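Local coordinates for beta-glucanase (Bacteroides thetaiotaomicron, PDB 6EUG), which probably hydrolyses beta-1,3-galactosidic bonds during arabinogalactan breakdown, this chain being the family 43 glycoside hydrolase part of a longer protein, at residues 213-218 / 225-230. Numbering follows the deposited sequence. Where two conformers were deposited one is given.
Sequences RDMTLF and AYHIYS. With GIM (glucoimidazole), chain B.
Asp214 and Ser230 meet where a beta hairpin opens into the ligand pocket. Ser230 gives its N-H to Asp214 O at 2.8 Å and takes Arg213 N on its carbonyl with an N-H...O angle of 158°, two backbone bonds that tie the loop before strand 215-219 to the end of the partner strand. Four more backbone bonds join Thr216 to Ile228 and Phe218 to Tyr226; the axes of strands 215-218 and 225-230 come within 4.7 Å, their directions 160° apart.

Followed outward, the Asp214 side chain begins at CB, a van der Waals neighbour of Ser230 OG at 3.9 Å; that hydroxyl, in the conformer given, is hydrogen-bonded to Glu263. CG lies anti to its own carbonyl carbon (chi1 -73°) and projects past the hairpin end toward glucoimidazole. OD1 lies 3.2 Å from C2 of the ligand and has a long, weak ion pair with Arg111; OD2 accepts the ligand hydroxyl O2 at 2.7 Å and also Ala264 N, two bonds that hold the carboxylate in place.

On the sheet face of Met215, Leu217, His227 and Tyr229, the Met215 side chain crosses that of His227 at about a right angle, with SD 3.7 Å from NE2 in an oblique approach to the ring. Tyr229 CD1 lies over the centre of one imidazole face, 3.5 Å above its plane, while His227 ND1 is hydrogen-bonded to His249 NE2. On the other face, Thr216 CG2 packs beside Ile228 CB.

The hairpin starts a four-stranded antiparallel sheet, one blade of the family's five-bladed beta-propeller: strand 236-242 pairs with 225-231 along its other edge, strand 108-117 packs against Leu217, and strand 265-270 against Phe218 and Ile228.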
ATOM      1  N   ARG A 213      -0.174  -3.083  -8.412  1.00 13.58           N
ATOM      2  CA  ARG A 213       1.128  -2.505  -8.127  1.00 14.44           C
ATOM      3  C   ARG A 213       1.158  -1.949  -6.683  1.00 14.41           C
ATOM      4  O   ARG A 213       1.144  -2.761  -5.746  1.00 13.03           O
ATOM      5  CB  ARG A 213       1.606  -1.543  -9.243  1.00 14.35           C
ATOM      6  CG  ARG A 213       1.806  -2.229 -10.587  1.00 14.37           C
ATOM      7  CD  ARG A 213       2.935  -1.557 -11.372  1.00 17.36           C
ATOM      8  NE  ARG A 213       3.157  -2.076 -12.728  1.00 16.46           N
ATOM      9  CZ  ARG A 213       2.616  -1.571 -13.840  1.00 19.24           C
ATOM     10  NH1 ARG A 213       1.735  -0.561 -13.794  1.00 19.91           N
ATOM     11  NH2 ARG A 213       2.928  -2.106 -15.023  1.00 21.58           N
ATOM     12  N   ASP A 214       1.156  -0.631  -6.476  1.00 12.73           N
ATOM     13  CA  ASP A 214       1.091  -0.099  -5.120  1.00 13.20           C
ATOM     14  C   ASP A 214      -0.188  -0.656  -4.431  1.00 13.03           C
ATOM     15  O   ASP A 214      -1.244  -0.801  -5.083  1.00 13.69           O
ATOM     16  CB  ASP A 214       1.016   1.435  -5.078  1.00 14.54           C
ATOM     17  CG  ASP A 214       2.316   2.131  -5.434  1.00 15.10           C
ATOM     18  OD1 ASP A 214       3.363   1.504  -5.738  1.00 14.47           O
ATOM     19  OD2 ASP A 214       2.298   3.384  -5.352  1.00 16.18           O
ATOM     20  N   MET A 215      -0.044  -1.028  -3.157  1.00 12.72           N
ATOM     21  CA  MET A 215      -1.120  -1.708  -2.400  1.00 12.08           C
ATOM     22  C   MET A 215      -1.064  -1.515  -0.891  1.00 12.10           C
ATOM     23  O   MET A 215      -0.037  -1.132  -0.315  1.00 13.08           O
ATOM     24  CB  MET A 215      -1.107  -3.220  -2.715  1.00 14.04           C
ATOM     25  CG  MET A 215       0.209  -3.959  -2.445  1.00 13.15           C
ATOM     26  SD  MET A 215       0.110  -5.629  -1.752  1.00 15.10           S
ATOM     27  CE  MET A 215      -0.334  -5.191  -0.057  1.00 15.52           C
ATOM     28  N   THR A 216      -2.209  -1.811  -0.248  1.00 12.55           N
ATOM     29  CA  THR A 216      -2.277  -1.957   1.166  1.00 14.05           C
ATOM     30  C   THR A 216      -3.359  -2.970   1.552  1.00 14.28           C
ATOM     31  O   THR A 216      -3.998  -3.589   0.673  1.00 13.68           O
ATOM     32  CB  THR A 216      -2.438  -0.606   1.869  1.00 14.81           C
ATOM     33  OG1 THR A 216      -2.156  -0.745   3.272  1.00 14.96           O
ATOM     34  CG2 THR A 216      -3.852   0.005   1.662  1.00 14.35           C
ATOM     35  N   LEU A 217      -3.480  -3.165   2.862  1.00 14.33           N
ATOM     36  CA  LEU A 217      -4.467  -4.080   3.491  1.00 13.03           C
ATOM     37  C   LEU A 217      -5.233  -3.375   4.575  1.00 14.51           C
ATOM     38  O   LEU A 217      -4.686  -2.480   5.239  1.00 17.05           O
ATOM     39  CB  LEU A 217      -3.767  -5.303   4.122  1.00 13.55           C
ATOM     40  CG  LEU A 217      -2.943  -6.234   3.223  1.00 13.93           C
ATOM     41  CD1 LEU A 217      -2.158  -7.294   4.029  1.00 14.15           C
ATOM     42  CD2 LEU A 217      -3.795  -6.923   2.161  1.00 15.47           C
ATOM     43  N   PHE A 218      -6.469  -3.823   4.817  1.00 13.25           N
ATOM     44  CA  PHE A 218      -7.260  -3.306   5.942  1.00 14.00           C
ATOM     45  C   PHE A 218      -8.165  -4.386   6.510  1.00 12.98           C
ATOM     46  O   PHE A 218      -8.882  -5.033   5.745  1.00 13.66           O
ATOM     47  CB  PHE A 218      -8.116  -2.078   5.551  1.00 15.93           C
ATOM     48  CG  PHE A 218      -8.804  -1.423   6.739  1.00 15.19           C
ATOM     49  CD1 PHE A 218      -8.077  -0.658   7.640  1.00 16.87           C
ATOM     50  CD2 PHE A 218     -10.147  -1.609   6.976  1.00 17.68           C
ATOM     51  CE1 PHE A 218      -8.683  -0.081   8.740  1.00 17.99           C
ATOM     52  CE2 PHE A 218     -10.767  -1.030   8.078  1.00 16.10           C
ATOM     53  CZ  PHE A 218     -10.040  -0.266   8.964  1.00 18.21           C
ATOM     54  N   ALA A 225     -11.220  -8.844   5.760  1.00 16.37           N
ATOM     55  CA  ALA A 225     -10.040  -8.097   5.292  1.00 16.12           C
ATOM     56  C   ALA A 225     -10.159  -7.727   3.804  1.00 15.05           C
ATOM     57  O   ALA A 225     -10.765  -8.464   3.030  1.00 14.19           O
ATOM     58  CB  ALA A 225      -8.758  -8.893   5.546  1.00 18.38           C
ATOM     59  N   TYR A 226      -9.529  -6.601   3.436  1.00 15.25           N
ATOM     60  CA  TYR A 226      -9.555  -6.046   2.091  1.00 14.59           C
ATOM     61  C   TYR A 226      -8.143  -5.733   1.586  1.00 14.79           C
ATOM     62  O   TYR A 226      -7.300  -5.194   2.339  1.00 16.24           O
ATOM     63  CB  TYR A 226     -10.436  -4.770   1.983  1.00 15.51           C
ATOM     64  CG  TYR A 226     -11.893  -5.066   2.380  1.00 13.85           C
ATOM     65  CD1 TYR A 226     -12.297  -5.031   3.708  1.00 13.45           C
ATOM     66  CD2 TYR A 226     -12.858  -5.406   1.408  1.00 13.49           C
ATOM     67  CE1 TYR A 226     -13.605  -5.355   4.070  1.00 14.15           C
ATOM     68  CE2 TYR A 226     -14.144  -5.720   1.772  1.00 14.35           C
ATOM     69  CZ  TYR A 226     -14.517  -5.681   3.097  1.00 15.40           C
ATOM     70  OH  TYR A 226     -15.808  -5.988   3.417  1.00 19.39           O
ATOM     71  N   HIS A 227      -7.943  -6.057   0.313  1.00 13.26           N
ATOM     72  CA  HIS A 227      -6.720  -5.750  -0.481  1.00 12.77           C
ATOM     73  C   HIS A 227      -7.059  -4.551  -1.413  1.00 13.20           C
ATOM     74  O   HIS A 227      -7.951  -4.645  -2.274  1.00 13.77           O
ATOM     75  CB  HIS A 227      -6.281  -7.007  -1.232  1.00 13.88           C
ATOM     76  CG  HIS A 227      -5.104  -6.831  -2.158  1.00 13.55           C
ATOM     77  ND1 HIS A 227      -4.994  -7.511  -3.354  1.00 14.37           N
ATOM     78  CD2 HIS A 227      -4.003  -6.054  -2.062  1.00 13.80           C
ATOM     79  CE1 HIS A 227      -3.863  -7.162  -3.948  1.00 15.42           C
ATOM     80  NE2 HIS A 227      -3.248  -6.271  -3.184  1.00 15.73           N
ATOM     81  N   ILE A 228      -6.352  -3.444  -1.203  1.00 12.32           N
ATOM     82  CA  ILE A 228      -6.594  -2.163  -1.877  1.00 11.31           C
ATOM     83  C   ILE A 228      -5.367  -1.924  -2.768  1.00 11.93           C
ATOM     84  O   ILE A 228      -4.241  -1.950  -2.268  1.00 13.52           O
ATOM     85  CB  ILE A 228      -6.774  -1.010  -0.887  1.00 12.38           C
ATOM     86  CG1 ILE A 228      -8.046  -1.253  -0.035  1.00 15.50           C
ATOM     87  CG2 ILE A 228      -6.959   0.306  -1.644  1.00 13.19           C
ATOM     88  CD1 ILE A 228      -8.144  -0.491   1.244  1.00 23.04           C
ATOM     89  N   TYR A 229      -5.558  -1.730  -4.060  1.00 11.93           N
ATOM     90  CA  TYR A 229      -4.391  -1.629  -4.974  1.00 12.28           C
ATOM     91  C   TYR A 229      -4.592  -0.764  -6.210  1.00 13.78           C
ATOM     92  O   TYR A 229      -5.715  -0.606  -6.683  1.00 14.26           O
ATOM     93  CB  TYR A 229      -3.921  -3.048  -5.389  1.00 13.05           C
ATOM     94  CG  TYR A 229      -5.053  -3.878  -6.027  1.00 13.65           C
ATOM     95  CD1 TYR A 229      -5.988  -4.576  -5.224  1.00 12.66           C
ATOM     96  CD2 TYR A 229      -5.253  -3.898  -7.428  1.00 14.08           C
ATOM     97  CE1 TYR A 229      -7.024  -5.286  -5.803  1.00 13.71           C
ATOM     98  CE2 TYR A 229      -6.287  -4.612  -8.007  1.00 14.56           C
ATOM     99  CZ  TYR A 229      -7.209  -5.268  -7.196  1.00 15.73           C
ATOM    100  OH  TYR A 229      -8.263  -5.939  -7.774  1.00 15.37           O
ATOM    101  N   SER A 230      -3.476  -0.233  -6.732  0.50 14.52           N
ATOM    102  CA  SER A 230      -3.469   0.495  -7.986  0.50 14.70           C
ATOM    103  C   SER A 230      -3.488  -0.540  -9.138  0.50 14.36           C
ATOM    104  O   SER A 230      -2.645  -1.435  -9.204  0.50 13.59           O
ATOM    105  CB  SER A 230      -2.248   1.421  -8.076  0.50 16.58           C
ATOM    106  OG  SER A 230      -2.211   2.344  -6.990  0.50 15.32           O
TER
HETATM  107  C1  GIM B 401       6.165   4.413  -7.478  1.00 21.19           C
HETATM  108  C2  GIM B 401       5.690   3.631  -6.315  1.00 20.81           C
HETATM  109  N10 GIM B 401       7.398   4.367  -8.014  1.00 23.02           N
HETATM  110  C3  GIM B 401       6.896   3.044  -5.559  1.00 20.85           C
HETATM  111  C4  GIM B 401       7.902   2.447  -6.587  1.00 23.02           C
HETATM  112  C5  GIM B 401       8.515   3.560  -7.450  1.00 22.59           C
HETATM  113  C6  GIM B 401       9.436   3.031  -8.548  1.00 24.67           C
HETATM  114  C7  GIM B 401       6.164   5.770  -9.207  1.00 24.58           C
HETATM  115  C8  GIM B 401       7.422   5.215  -9.077  1.00 24.10           C
HETATM  116  N1  GIM B 401       5.403   5.265  -8.210  1.00 21.48           N
HETATM  117  O3  GIM B 401       6.475   2.001  -4.667  1.00 20.77           O
HETATM  118  O2  GIM B 401       4.752   4.448  -5.564  1.00 21.37           O
HETATM  119  O4  GIM B 401       7.325   1.426  -7.440  1.00 21.23           O
HETATM  120  O6  GIM B 401       8.685   2.333  -9.537  1.00 28.24           O